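Local coordinates for particle-associated lyase (PDB 4Y9V), which serves as a trimeric phage tailspike that binds the capsular saccharide of Acinetobacter baumannii and probably cleaves the capsule polymer as a lyase, at residues Thr93-Phe98 with Asn207-Lys212; Asp359-Asn364 with Glu385-Asn390; Val484-Ile489 with Gln510-Thr515; Asp596-Ala601 with Leu616-Gly621. All coordinates share one frame; numbering follows the deposited sequence.

Contact 1: Thr93-Phe98 with Asn207-Lys212. With EDO (1,2-ethanediol), chain E.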
loop_
_atom_site.group_PDB
_atom_site.type_symbol
_atom_site.label_atom_id
_atom_site.label_comp_id
_atom_site.label_asym_id
_atom_site.label_seq_id
_atom_site.Cartn_x
_atom_site.Cartn_y
_atom_site.Cartn_z
ATOM N N THR A 93 24.650 -28.403 9.318
ATOM C CA THR A 93 25.334 -27.358 10.051
ATOM C C THR A 93 26.405 -26.648 9.238
ATOM O O THR A 93 27.087 -25.816 9.786
ATOM C CB THR A 93 25.913 -27.869 11.374
ATOM O OG1 THR A 93 26.835 -28.954 11.070
ATOM C CG2 THR A 93 24.866 -28.478 12.261
ATOM N N ASP A 94 26.537 -27.018 7.989
ATOM C CA ASP A 94 27.379 -26.353 7.015
ATOM C C ASP A 94 26.543 -26.051 5.781
ATOM O O ASP A 94 25.509 -26.710 5.530
ATOM C CB ASP A 94 28.620 -27.213 6.598
ATOM C CG ASP A 94 29.643 -27.090 7.731
ATOM O OD1 ASP A 94 30.155 -25.950 7.966
ATOM O OD2 ASP A 94 29.926 -28.047 8.414
ATOM N N ASP A 95 26.973 -25.083 4.986
ATOM C CA ASP A 95 26.315 -24.739 3.747
ATOM C C ASP A 95 26.050 -25.987 2.914
ATOM O O ASP A 95 26.901 -26.866 2.824
ATOM C CB ASP A 95 27.141 -23.760 2.929
ATOM C CG ASP A 95 27.429 -22.465 3.636
ATOM O OD1 ASP A 95 26.733 -22.091 4.586
ATOM O OD2 ASP A 95 28.402 -21.775 3.147
ATOM N N PHE A 96 24.886 -26.044 2.270
ATOM C CA PHE A 96 24.489 -27.190 1.472
ATOM C C PHE A 96 23.446 -26.734 0.482
ATOM O O PHE A 96 22.577 -25.959 0.860
ATOM C CB PHE A 96 23.920 -28.287 2.396
ATOM C CG PHE A 96 23.768 -29.619 1.716
ATOM C CD1 PHE A 96 22.608 -29.973 1.062
ATOM C CD2 PHE A 96 24.827 -30.507 1.743
ATOM C CE1 PHE A 96 22.495 -31.234 0.432
ATOM C CE2 PHE A 96 24.705 -31.729 1.131
ATOM C CZ PHE A 96 23.566 -32.102 0.464
ATOM N N GLU A 97 23.492 -27.262 -0.731
ATOM C CA GLU A 97 22.517 -26.946 -1.766
ATOM C C GLU A 97 21.971 -28.221 -2.402
ATOM O O GLU A 97 22.763 -29.045 -2.882
ATOM C CB GLU A 97 23.144 -26.065 -2.842
ATOM C CG GLU A 97 22.186 -25.752 -3.989
ATOM C CD GLU A 97 22.671 -24.768 -5.023
ATOM O OE1 GLU A 97 23.856 -24.356 -4.964
ATOM O OE2 GLU A 97 21.849 -24.383 -5.908
ATOM N N PHE A 98 20.656 -28.359 -2.410
ATOM C CA PHE A 98 19.988 -29.382 -3.197
ATOM C C PHE A 98 19.574 -28.824 -4.560
ATOM O O PHE A 98 19.031 -27.716 -4.662
ATOM C CB PHE A 98 18.667 -29.833 -2.538
ATOM C CG PHE A 98 18.842 -30.746 -1.358
ATOM C CD1 PHE A 98 18.971 -32.133 -1.557
ATOM C CD2 PHE A 98 18.841 -30.288 -0.030
ATOM C CE1 PHE A 98 19.054 -32.990 -0.488
ATOM C CE2 PHE A 98 18.934 -31.167 1.034
ATOM C CZ PHE A 98 19.034 -32.520 0.808
ATOM N N ASN A 207 27.085 -17.298 13.419
ATOM C CA ASN A 207 27.753 -17.827 12.220
ATOM C C ASN A 207 26.648 -18.437 11.372
ATOM O O ASN A 207 26.163 -19.525 11.723
ATOM C CB ASN A 207 28.767 -18.894 12.667
ATOM C CG ASN A 207 29.572 -19.453 11.515
ATOM O OD1 ASN A 207 29.237 -19.192 10.394
ATOM N ND2 ASN A 207 30.612 -20.226 11.844
ATOM N N PRO A 208 26.159 -17.747 10.359
ATOM C CA PRO A 208 24.951 -18.179 9.648
ATOM C C PRO A 208 25.211 -19.368 8.714
ATOM O O PRO A 208 26.335 -19.545 8.227
ATOM C CB PRO A 208 24.559 -16.940 8.861
ATOM C CG PRO A 208 25.894 -16.253 8.562
ATOM C CD PRO A 208 26.655 -16.452 9.834
ATOM N N ILE A 209 24.143 -20.095 8.421
ATOM C CA ILE A 209 24.173 -21.170 7.413
ATOM C C ILE A 209 23.520 -20.688 6.118
ATOM O O ILE A 209 22.539 -19.948 6.135
ATOM C CB ILE A 209 23.463 -22.430 7.931
ATOM C CG1 ILE A 209 23.786 -23.643 7.027
ATOM C CG2 ILE A 209 21.941 -22.258 8.094
ATOM C CD1 ILE A 209 23.339 -24.985 7.608
ATOM N N ASN A 210 24.046 -21.193 4.977
ATOM C CA ASN A 210 23.446 -20.972 3.670
ATOM C C ASN A 210 22.971 -22.328 3.097
ATOM O O ASN A 210 23.731 -23.035 2.425
ATOM C CB ASN A 210 24.409 -20.249 2.721
ATOM C CG ASN A 210 23.689 -19.731 1.486
ATOM O OD1 ASN A 210 22.546 -20.051 1.265
ATOM N ND2 ASN A 210 24.362 -18.922 0.675
ATOM N N PHE A 211 21.745 -22.689 3.431
ATOM C CA PHE A 211 21.087 -23.921 3.051
ATOM C C PHE A 211 20.112 -23.605 1.937
ATOM O O PHE A 211 19.198 -22.812 2.145
ATOM C CB PHE A 211 20.370 -24.507 4.254
ATOM C CG PHE A 211 19.612 -25.776 3.942
ATOM C CD1 PHE A 211 20.267 -26.985 3.897
ATOM C CD2 PHE A 211 18.244 -25.776 3.695
ATOM C CE1 PHE A 211 19.605 -28.178 3.602
ATOM C CE2 PHE A 211 17.560 -26.929 3.430
ATOM C CZ PHE A 211 18.250 -28.144 3.379
ATOM N N LYS A 212 20.333 -24.179 0.759
ATOM C CA LYS A 212 19.609 -23.823 -0.472
ATOM C C LYS A 212 18.934 -25.027 -1.077
ATOM O O LYS A 212 19.417 -26.167 -0.987
ATOM C CB LYS A 212 20.602 -23.234 -1.527
ATOM C CG LYS A 212 21.286 -21.986 -0.987
ATOM C CD LYS A 212 22.118 -21.386 -2.092
ATOM C CE LYS A 212 21.300 -20.781 -3.236
ATOM N NZ LYS A 212 22.244 -20.029 -4.171
HETATM C C1 EDO E . 19.127 -20.235 4.285
HETATM O O1 EDO E . 20.110 -20.965 5.008
HETATM C C2 EDO E . 19.792 -19.582 3.098
HETATM O O2 EDO E . 20.709 -18.614 3.604
HETATM O O HOH W 1 27.168 -19.481 5.591
HETATM O O HOH W 2 27.871 -20.167 5.978
HETATM O O HOH W 3 24.787 -21.229 -4.862
HETATM O O HOH W 4 22.196 -21.713 -6.394
#
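Backbone bonds in parallel pairing join Phe96 to both neighbours of Phe211: Phe96 N gives to Asn210 O at 3.2 Å, and Phe96 O takes Lys212 N at 2.9 Å. The ladder continues where Phe98 N meets Lys212 O at 2.9 Å. One side chain extends it: Asp95 OD1 accepts Asn210 N at 2.9 Å, met from above the carboxylate plane, 40° out of it.

A water, modelled in two alternative positions, bridges Asp95 OD1 and Pro208 O, while Glu97 OE2 and Lys212 NZ meet through another, their charged groups not in direct contact. A 1,2-ethanediol, probably from the crystallisation liquor, takes Phe211 N on its O1 (2.9 Å, 174°), and the same O1 donates to Ile209 O.

These strands, 96-100 and 211-213, lie side by side in a four-stranded parallel sheet, with 211-213 outermost within the chain. Apolar contacts gather on the sheet face of Phe96 and Phe211. Phe211 holds CG anti to the backbone N (chi1 178°), which carries CZ to the in-plane edge of the Phe98 ring, 3.9 Å from Phe98 CE2; Phe96 CE1 sits over one face of that ring.

Contact 2: Asp359-Asn364 with Glu385-Asn390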
loop_
_atom_site.group_PDB
_atom_site.type_symbol
_atom_site.label_atom_id
_atom_site.label_comp_id
_atom_site.label_asym_id
_atom_site.label_seq_id
_atom_site.Cartn_x
_atom_site.Cartn_y
_atom_site.Cartn_z
ATOM N N ASP A 359 2.372 -1.744 17.549
ATOM C CA ASP A 359 2.995 -1.205 16.352
ATOM C C ASP A 359 2.884 -2.158 15.181
ATOM O O ASP A 359 3.821 -2.394 14.423
ATOM C CB ASP A 359 4.425 -0.731 16.618
ATOM C CG ASP A 359 4.458 0.489 17.541
ATOM O OD1 ASP A 359 3.469 1.256 17.605
ATOM O OD2 ASP A 359 5.528 0.683 18.125
ATOM N N ASN A 360 1.660 -2.712 15.016
ATOM C CA ASN A 360 1.337 -3.686 13.987
ATOM C C ASN A 360 0.176 -3.172 13.146
ATOM O O ASN A 360 -0.555 -2.274 13.567
ATOM C CB ASN A 360 0.984 -5.038 14.604
ATOM C CG ASN A 360 2.169 -5.699 15.285
ATOM O OD1 ASN A 360 3.310 -5.603 14.813
ATOM N ND2 ASN A 360 1.913 -6.373 16.402
ATOM N N GLU A 361 -0.010 -3.789 11.976
ATOM C CA GLU A 361 -1.051 -3.333 11.046
ATOM C C GLU A 361 -1.630 -4.484 10.248
ATOM O O GLU A 361 -0.907 -5.381 9.806
ATOM C CB GLU A 361 -0.451 -2.284 10.086
ATOM C CG GLU A 361 -1.424 -1.690 9.073
ATOM C CD GLU A 361 -0.885 -0.456 8.354
ATOM O OE1 GLU A 361 0.356 -0.357 8.207
ATOM O OE2 GLU A 361 -1.703 0.372 7.918
ATOM N N TYR A 362 -2.943 -4.420 10.040
ATOM C CA TYR A 362 -3.617 -5.104 8.929
ATOM C C TYR A 362 -4.146 -4.001 8.013
ATOM O O TYR A 362 -4.902 -3.134 8.492
ATOM C CB TYR A 362 -4.785 -6.007 9.351
ATOM C CG TYR A 362 -4.360 -7.260 10.093
ATOM C CD1 TYR A 362 -4.050 -7.240 11.445
ATOM C CD2 TYR A 362 -4.253 -8.462 9.422
ATOM C CE1 TYR A 362 -3.659 -8.387 12.105
ATOM C CE2 TYR A 362 -3.867 -9.625 10.079
ATOM C CZ TYR A 362 -3.545 -9.584 11.433
ATOM O OH TYR A 362 -3.165 -10.751 12.018
ATOM N N SER A 363 -3.752 -4.011 6.751
ATOM C CA SER A 363 -4.187 -2.988 5.798
ATOM C C SER A 363 -4.676 -3.652 4.522
ATOM O O SER A 363 -4.096 -4.626 4.051
ATOM C CB SER A 363 -3.061 -2.004 5.488
ATOM O OG SER A 363 -1.878 -2.662 5.064
ATOM N N ASN A 364 -5.746 -3.088 3.957
ATOM C CA ASN A 364 -6.241 -3.554 2.664
ATOM C C ASN A 364 -6.552 -5.062 2.678
ATOM O O ASN A 364 -6.448 -5.697 1.614
ATOM C CB ASN A 364 -5.260 -3.215 1.535
ATOM C CG ASN A 364 -4.995 -1.725 1.501
ATOM O OD1 ASN A 364 -5.909 -0.937 1.355
ATOM N ND2 ASN A 364 -3.715 -1.382 1.685
ATOM N N GLU A 385 0.760 1.182 18.570
ATOM C CA GLU A 385 -0.375 1.354 17.679
ATOM C C GLU A 385 -0.820 0.022 17.082
ATOM O O GLU A 385 -0.017 -0.832 16.716
ATOM C CB GLU A 385 -0.056 2.288 16.502
ATOM C CG GLU A 385 0.174 3.711 16.910
ATOM C CD GLU A 385 0.256 4.770 15.830
ATOM O OE1 GLU A 385 0.645 4.453 14.712
ATOM O OE2 GLU A 385 -0.156 5.921 16.134
ATOM N N PHE A 386 -2.121 -0.109 16.963
ATOM C CA PHE A 386 -2.770 -1.242 16.304
ATOM C C PHE A 386 -3.567 -0.640 15.133
ATOM O O PHE A 386 -4.637 -0.065 15.358
ATOM C CB PHE A 386 -3.635 -1.996 17.266
ATOM C CG PHE A 386 -2.849 -2.670 18.360
ATOM C CD1 PHE A 386 -2.535 -2.004 19.557
ATOM C CD2 PHE A 386 -2.418 -3.978 18.226
ATOM C CE1 PHE A 386 -1.836 -2.656 20.534
ATOM C CE2 PHE A 386 -1.714 -4.636 19.213
ATOM C CZ PHE A 386 -1.428 -3.982 20.381
ATOM N N LYS A 387 -2.998 -0.700 13.946
ATOM C CA LYS A 387 -3.522 0.024 12.788
ATOM C C LYS A 387 -4.346 -0.910 11.906
ATOM O O LYS A 387 -3.874 -1.978 11.498
ATOM C CB LYS A 387 -2.380 0.603 11.952
ATOM C CG LYS A 387 -1.541 1.645 12.646
ATOM C CD LYS A 387 -0.316 2.108 11.887
ATOM C CE LYS A 387 -0.640 2.927 10.727
ATOM N NZ LYS A 387 0.383 3.759 10.036
ATOM N N LEU A 388 -5.565 -0.492 11.603
ATOM C CA LEU A 388 -6.486 -1.237 10.754
ATOM C C LEU A 388 -6.894 -0.302 9.611
ATOM O O LEU A 388 -7.798 0.510 9.766
ATOM C CB LEU A 388 -7.683 -1.692 11.555
ATOM C CG LEU A 388 -7.393 -2.768 12.604
ATOM C CD1 LEU A 388 -8.584 -2.983 13.491
ATOM C CD2 LEU A 388 -6.972 -4.083 11.930
ATOM N N THR A 389 -6.192 -0.412 8.480
ATOM C CA THR A 389 -6.231 0.610 7.462
ATOM C C THR A 389 -6.929 0.068 6.220
ATOM O O THR A 389 -6.393 -0.803 5.519
ATOM C CB THR A 389 -4.825 1.094 7.136
ATOM O OG1 THR A 389 -4.159 1.361 8.360
ATOM C CG2 THR A 389 -4.865 2.336 6.259
ATOM N N ASN A 390 -8.129 0.569 5.922
ATOM C CA ASN A 390 -8.786 0.242 4.659
ATOM C C ASN A 390 -9.055 -1.245 4.485
ATOM O O ASN A 390 -8.997 -1.756 3.353
ATOM C CB ASN A 390 -8.066 0.851 3.481
ATOM C CG ASN A 390 -9.039 1.420 2.492
ATOM O OD1 ASN A 390 -10.233 1.158 2.534
ATOM N ND2 ASN A 390 -8.517 2.179 1.565
HETATM O O HOH W 5 3.409 3.275 15.360
HETATM O O HOH W 6 1.477 2.129 7.981
#
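Glu361 carries its CG anti to the backbone N (chi1 -179°) and runs on extended, which lays the chain over Lys387 CB and delivers OE2 to Thr389. Thr389 turns OG1 anti to its own carbonyl carbon (chi1 -48°), and this hydroxyl donates to Glu361 OE2 at 2.7 Å, on the anti side of the carboxylate and 16° out of its plane. Lys387 NZ stands 4.5 Å from Glu361 OE1, beyond a salt bridge, with a water bridging the two atoms; NZ is also bonded to Asn390 OD1 of the second subunit.

The strands themselves run parallel, their axes 4.8 Å apart at closest. Lys387 N bonds to Asn360 O at 2.9 Å and Tyr362 N to Lys387 O at 3.0 Å, a rung pattern continued by Thr389 N to Tyr362 O and Asn364 N to Thr389 O. At the opposite end Asp359 OD1 receives Glu385 N at 2.9 Å. On the face that carries Tyr362 and Leu388, Leu388 CD2 packs on Tyr362 CB at 3.9 Å. Such in-register parallel strands are neighbouring coils of the pectin lyase-like beta-helix.

Glu361 thus receives a hydroxyl on OE2 and a water on OE1, which, with the lysine nearby, would be consistent with an ionised carboxylate at a polar subunit interface.

Contact 3: Val484-Ile489 with Gln510-Thr515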
loop_
_atom_site.group_PDB
_atom_site.type_symbol
_atom_site.label_atom_id
_atom_site.label_comp_id
_atom_site.label_asym_id
_atom_site.label_seq_id
_atom_site.Cartn_x
_atom_site.Cartn_y
_atom_site.Cartn_z
ATOM N N VAL A 484 -10.086 2.942 33.513
ATOM C CA VAL A 484 -9.043 2.658 32.520
ATOM C C VAL A 484 -8.587 4.011 31.990
ATOM O O VAL A 484 -9.417 4.724 31.425
ATOM C CB VAL A 484 -9.558 1.768 31.388
ATOM C CG1 VAL A 484 -8.492 1.623 30.329
ATOM C CG2 VAL A 484 -9.995 0.407 31.946
ATOM N N PRO A 485 -7.339 4.428 32.181
ATOM C CA PRO A 485 -6.920 5.742 31.658
ATOM C C PRO A 485 -7.054 5.770 30.162
ATOM O O PRO A 485 -6.637 4.835 29.468
ATOM C CB PRO A 485 -5.452 5.833 32.090
ATOM C CG PRO A 485 -5.307 4.876 33.261
ATOM C CD PRO A 485 -6.213 3.727 32.857
ATOM N N ILE A 486 -7.613 6.881 29.633
ATOM C CA ILE A 486 -7.798 7.112 28.218
ATOM C C ILE A 486 -7.180 8.447 27.904
ATOM O O ILE A 486 -7.503 9.450 28.564
ATOM C CB ILE A 486 -9.296 7.073 27.827
ATOM C CG1 ILE A 486 -9.885 5.674 28.070
ATOM C CG2 ILE A 486 -9.518 7.571 26.421
ATOM C CD1 ILE A 486 -11.383 5.662 28.087
ATOM N N GLY A 487 -6.338 8.511 26.871
ATOM C CA GLY A 487 -5.808 9.777 26.418
ATOM C C GLY A 487 -6.826 10.508 25.567
ATOM O O GLY A 487 -7.380 11.541 25.915
ATOM N N TYR A 488 -7.114 9.897 24.412
ATOM C CA TYR A 488 -8.117 10.442 23.524
ATOM C C TYR A 488 -8.875 9.330 22.826
ATOM O O TYR A 488 -8.375 8.235 22.579
ATOM C CB TYR A 488 -7.497 11.393 22.462
ATOM C CG TYR A 488 -6.470 10.760 21.568
ATOM C CD1 TYR A 488 -5.129 10.668 21.946
ATOM C CD2 TYR A 488 -6.817 10.233 20.345
ATOM C CE1 TYR A 488 -4.186 10.081 21.164
ATOM C CE2 TYR A 488 -5.861 9.653 19.507
ATOM C CZ TYR A 488 -4.557 9.586 19.923
ATOM O OH TYR A 488 -3.584 9.019 19.133
ATOM N N ILE A 489 -10.132 9.674 22.482
ATOM C CA ILE A 489 -10.932 8.873 21.565
ATOM C C ILE A 489 -11.465 9.820 20.490
ATOM O O ILE A 489 -12.138 10.799 20.794
ATOM C CB ILE A 489 -12.061 8.084 22.228
ATOM C CG1 ILE A 489 -11.507 7.102 23.274
ATOM C CG2 ILE A 489 -12.900 7.380 21.162
ATOM C CD1 ILE A 489 -12.556 6.415 24.112
ATOM N N GLN A 510 -17.946 5.159 33.035
ATOM C CA GLN A 510 -16.967 5.838 33.890
ATOM C C GLN A 510 -15.683 6.193 33.143
ATOM O O GLN A 510 -15.200 7.334 33.245
ATOM C CB GLN A 510 -16.660 4.979 35.108
ATOM C CG GLN A 510 -15.601 5.586 36.001
ATOM C CD GLN A 510 -15.488 4.911 37.347
ATOM O OE1 GLN A 510 -16.494 4.634 37.980
ATOM N NE2 GLN A 510 -14.263 4.652 37.807
ATOM N N SER A 511 -15.067 5.219 32.475
ATOM C CA SER A 511 -13.756 5.530 31.899
ATOM C C SER A 511 -13.847 6.497 30.734
ATOM O O SER A 511 -12.965 7.364 30.596
ATOM C CB SER A 511 -13.037 4.240 31.454
ATOM O OG SER A 511 -12.727 3.426 32.588
ATOM N N THR A 512 -14.850 6.383 29.869
ATOM C CA THR A 512 -14.942 7.281 28.733
ATOM C C THR A 512 -15.406 8.696 29.134
ATOM O O THR A 512 -15.235 9.624 28.321
ATOM C CB THR A 512 -15.826 6.728 27.611
ATOM O OG1 THR A 512 -17.128 6.512 28.155
ATOM C CG2 THR A 512 -15.263 5.457 27.009
ATOM N N LEU A 513 -15.952 8.863 30.341
ATOM C CA LEU A 513 -16.426 10.149 30.828
ATOM C C LEU A 513 -15.489 10.758 31.862
ATOM O O LEU A 513 -15.795 11.838 32.423
ATOM C CB LEU A 513 -17.828 9.980 31.399
ATOM C CG LEU A 513 -18.918 9.580 30.401
ATOM C CD1 LEU A 513 -20.204 9.279 31.108
ATOM C CD2 LEU A 513 -19.059 10.655 29.356
ATOM N N ALA A 514 -14.373 10.142 32.167
ATOM C CA ALA A 514 -13.496 10.662 33.214
ATOM C C ALA A 514 -12.933 12.005 32.833
ATOM O O ALA A 514 -12.790 12.340 31.662
ATOM C CB ALA A 514 -12.385 9.629 33.497
ATOM N N THR A 515 -12.611 12.764 33.879
ATOM C CA THR A 515 -12.226 14.168 33.758
ATOM C C THR A 515 -11.218 14.467 32.683
ATOM O O THR A 515 -11.316 15.366 31.838
ATOM C CB THR A 515 -11.721 14.680 35.121
ATOM O OG1 THR A 515 -12.681 14.463 36.116
ATOM C CG2 THR A 515 -11.621 16.194 35.000
HETATM O O HOH W 7 -10.255 7.337 31.433
#
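Ile486 pushes CD1 against the backbone of Ser511, 3.4 Å from Ser511 O, and the same methyl lies 4.0 Å from Thr512 CG2. Thr512 CG2 in turn comes within 4.1 Å of Ile489 CD1, so one threonine methyl is met by the ends of two isoleucines. Both isoleucines hold CG1 anti to the carbonyl carbon (chi1 -64° in Ile486, -60° in Ile489), and from this setting their CD1 atoms reach the 510-515 segment.

The polar link is a single direct bond: Val484 N donates to Ser511 OG at 2.8 Å with an N-H...O angle of 157°. Ser511 OG is also bonded to Glu475 OE2. A water gives one proton to Val484 O at 2.7 Å and the other to Ser511 O at 2.8 Å, joining two carbonyls that, both being acceptors, could not bond directly.

With Val474 and Ala472 of strand 470-476 also against these aliphatic groups, a loop following strand 486-496 is packed onto a coil of the pectin lyase-like parallel beta-helix.

Contact 4: Asp596-Ala601 with Leu616-Gly621. With SO4 (sulfate ion), chain L.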
loop_
_atom_site.group_PDB
_atom_site.type_symbol
_atom_site.label_atom_id
_atom_site.label_comp_id
_atom_site.label_asym_id
_atom_site.label_seq_id
_atom_site.Cartn_x
_atom_site.Cartn_y
_atom_site.Cartn_z
ATOM N N ASP A 596 -28.187 12.673 22.908
ATOM C CA ASP A 596 -28.884 12.166 21.752
ATOM C C ASP A 596 -29.899 13.178 21.197
ATOM O O ASP A 596 -30.682 12.740 20.318
ATOM C CB ASP A 596 -29.541 10.819 22.131
ATOM C CG ASP A 596 -30.646 10.915 23.163
ATOM O OD1 ASP A 596 -30.629 11.841 23.995
ATOM O OD2 ASP A 596 -31.631 10.123 23.196
ATOM N N GLN A 597 -29.958 14.463 21.597
ATOM C CA GLN A 597 -31.055 15.356 21.201
ATOM C C GLN A 597 -30.574 16.799 21.175
ATOM O O GLN A 597 -29.760 17.241 21.988
ATOM C CB GLN A 597 -32.226 15.295 22.195
ATOM C CG GLN A 597 -32.903 13.928 22.205
ATOM C CD GLN A 597 -34.086 13.920 23.131
ATOM O OE1 GLN A 597 -34.090 14.549 24.183
ATOM N NE2 GLN A 597 -35.121 13.184 22.703
ATOM N N VAL A 598 -31.173 17.543 20.221
ATOM C CA VAL A 598 -31.102 19.003 20.195
ATOM C C VAL A 598 -32.506 19.546 19.972
ATOM O O VAL A 598 -33.410 18.783 19.572
ATOM C CB VAL A 598 -30.121 19.540 19.143
ATOM C CG1 VAL A 598 -28.699 19.011 19.409
ATOM C CG2 VAL A 598 -30.543 19.208 17.727
ATOM N N ARG A 599 -32.710 20.830 20.162
ATOM C CA ARG A 599 -34.039 21.413 19.965
ATOM C C ARG A 599 -33.931 22.872 19.624
ATOM O O ARG A 599 -34.103 23.772 20.480
ATOM C CB ARG A 599 -34.959 21.179 21.178
ATOM C CG ARG A 599 -36.408 21.500 20.811
ATOM C CD ARG A 599 -37.350 21.319 22.024
ATOM N NE ARG A 599 -38.713 21.487 21.561
ATOM C CZ ARG A 599 -39.780 21.394 22.356
ATOM N NH1 ARG A 599 -39.652 21.233 23.643
ATOM N NH2 ARG A 599 -40.969 21.482 21.816
ATOM N N PRO A 600 -33.666 23.198 18.351
ATOM C CA PRO A 600 -33.581 24.600 17.947
ATOM C C PRO A 600 -34.911 25.331 18.193
ATOM O O PRO A 600 -35.977 24.753 18.067
ATOM C CB PRO A 600 -33.324 24.474 16.438
ATOM C CG PRO A 600 -32.879 23.127 16.206
ATOM C CD PRO A 600 -33.436 22.264 17.233
ATOM N N ALA A 601 -34.772 26.616 18.508
ATOM C CA ALA A 601 -35.944 27.463 18.744
ATOM C C ALA A 601 -35.592 28.906 18.455
ATOM O O ALA A 601 -34.429 29.286 18.396
ATOM C CB ALA A 601 -36.413 27.299 20.197
ATOM N N LEU A 616 -35.007 26.768 10.837
ATOM C CA LEU A 616 -34.003 26.695 11.877
ATOM C C LEU A 616 -32.954 25.665 11.434
ATOM O O LEU A 616 -33.280 24.624 10.905
ATOM C CB LEU A 616 -34.586 26.330 13.242
ATOM C CG LEU A 616 -35.436 27.420 13.848
ATOM C CD1 LEU A 616 -36.221 26.941 15.030
ATOM C CD2 LEU A 616 -34.487 28.547 14.353
ATOM N N TYR A 617 -31.701 25.998 11.690
ATOM C CA TYR A 617 -30.562 25.162 11.357
ATOM C C TYR A 617 -29.817 24.831 12.629
ATOM O O TYR A 617 -29.780 25.626 13.577
ATOM C CB TYR A 617 -29.628 25.876 10.393
ATOM C CG TYR A 617 -30.276 26.270 9.106
ATOM C CD1 TYR A 617 -30.370 25.362 8.066
ATOM C CD2 TYR A 617 -30.794 27.552 8.898
ATOM C CE1 TYR A 617 -30.957 25.701 6.853
ATOM C CE2 TYR A 617 -31.362 27.906 7.688
ATOM C CZ TYR A 617 -31.428 26.994 6.648
ATOM O OH TYR A 617 -31.974 27.401 5.469
ATOM N N TRP A 618 -29.146 23.676 12.642
ATOM C CA TRP A 618 -28.398 23.259 13.798
ATOM C C TRP A 618 -27.163 22.473 13.360
ATOM O O TRP A 618 -27.149 21.837 12.304
ATOM C CB TRP A 618 -29.277 22.416 14.778
ATOM C CG TRP A 618 -29.801 21.167 14.117
ATOM C CD1 TRP A 618 -30.928 21.028 13.357
ATOM C CD2 TRP A 618 -29.144 19.904 14.084
ATOM N NE1 TRP A 618 -31.038 19.765 12.862
ATOM C CE2 TRP A 618 -29.937 19.041 13.310
ATOM C CE3 TRP A 618 -27.958 19.375 14.650
ATOM C CZ2 TRP A 618 -29.588 17.702 13.070
ATOM C CZ3 TRP A 618 -27.621 18.071 14.397
ATOM C CH2 TRP A 618 -28.430 17.233 13.633
ATOM N N GLU A 619 -26.170 22.503 14.246
ATOM C CA GLU A 619 -24.971 21.698 14.112
ATOM C C GLU A 619 -24.542 21.225 15.491
ATOM O O GLU A 619 -24.560 22.020 16.437
ATOM C CB GLU A 619 -23.839 22.516 13.465
ATOM C CG GLU A 619 -22.613 21.677 13.161
ATOM C CD GLU A 619 -21.591 22.414 12.374
ATOM O OE1 GLU A 619 -20.425 22.363 12.898
ATOM O OE2 GLU A 619 -21.893 23.028 11.342
ATOM N N SER A 620 -24.159 19.962 15.600
ATOM C CA SER A 620 -23.653 19.405 16.840
ATOM C C SER A 620 -22.246 18.849 16.619
ATOM O O SER A 620 -21.903 18.415 15.512
ATOM C CB SER A 620 -24.555 18.285 17.322
ATOM O OG SER A 620 -24.658 17.208 16.405
ATOM N N GLY A 621 -21.466 18.773 17.686
ATOM C CA GLY A 621 -20.152 18.146 17.602
ATOM C C GLY A 621 -19.450 18.226 18.943
ATOM O O GLY A 621 -19.880 18.948 19.833
HETATM S S SO4 L . -44.226 23.345 21.719
HETATM O O1 SO4 L . -45.554 23.894 22.118
HETATM O O2 SO4 L . -43.263 24.464 21.514
HETATM O O3 SO4 L . -44.385 22.603 20.423
HETATM O O4 SO4 L . -43.740 22.391 22.788
#
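The strands 597-601 and 616-621 pass at 144° between N-to-C directions, 7.2 Å apart at closest approach, and no hydrogen bond joins them. This is face-to-face packing of two sheets, consistent with the sandwich of an Ig-like domain: 597-604 belongs to a three-stranded antiparallel sheet, whereas 613-623 pairs with 518-531 and 555-561.

Side chains fill the gap. Pro600 spans two partners, its CB 3.9 Å from Leu616 CB and its CG 3.9 Å from Trp618 CB. Leu616 CD1 reaches past the proline to Ala601 CA at 3.8 Å. In Trp618, chi1 of 60° places CG between the backbone N and the carbonyl carbon, a setting that brings the indole in against strand 597-601; strand 538-545 adds Ile544 to this core.

Arg599 leaves its strand away from 616-621, and its NH2 donates to O4 of a sulfate ion, probably from the crystallisation liquor, which Arg540 also binds. Val598 CG2 sits over one indole face, offset toward the rim, 4.0 Å from Trp618 CD2.

How the contacts relate
Followed from the N terminus, the four contacts come in series, each closing before the next opens, with none enclosing or crossing another. Contact 1 closes the longest loop, 108 intervening residues rich in strand, and joins 96-100 to 211-213. Contact 2 spans 20 residues and pairs consecutive parallel coils in the pectin lyase-like region. Contact 3, also across 20 residues, packs a later loop against 484-489, at the start of strand 486-496; its centre is 23 Å from that of contact 2. Contact 4 closes over 14 residues and brings together two sheets of the C-terminal Ig-like region. Contacts 1 and 4 have centres 71 Å apart, on opposite sides of the chain's centre, so the set samples much of the elongated spike.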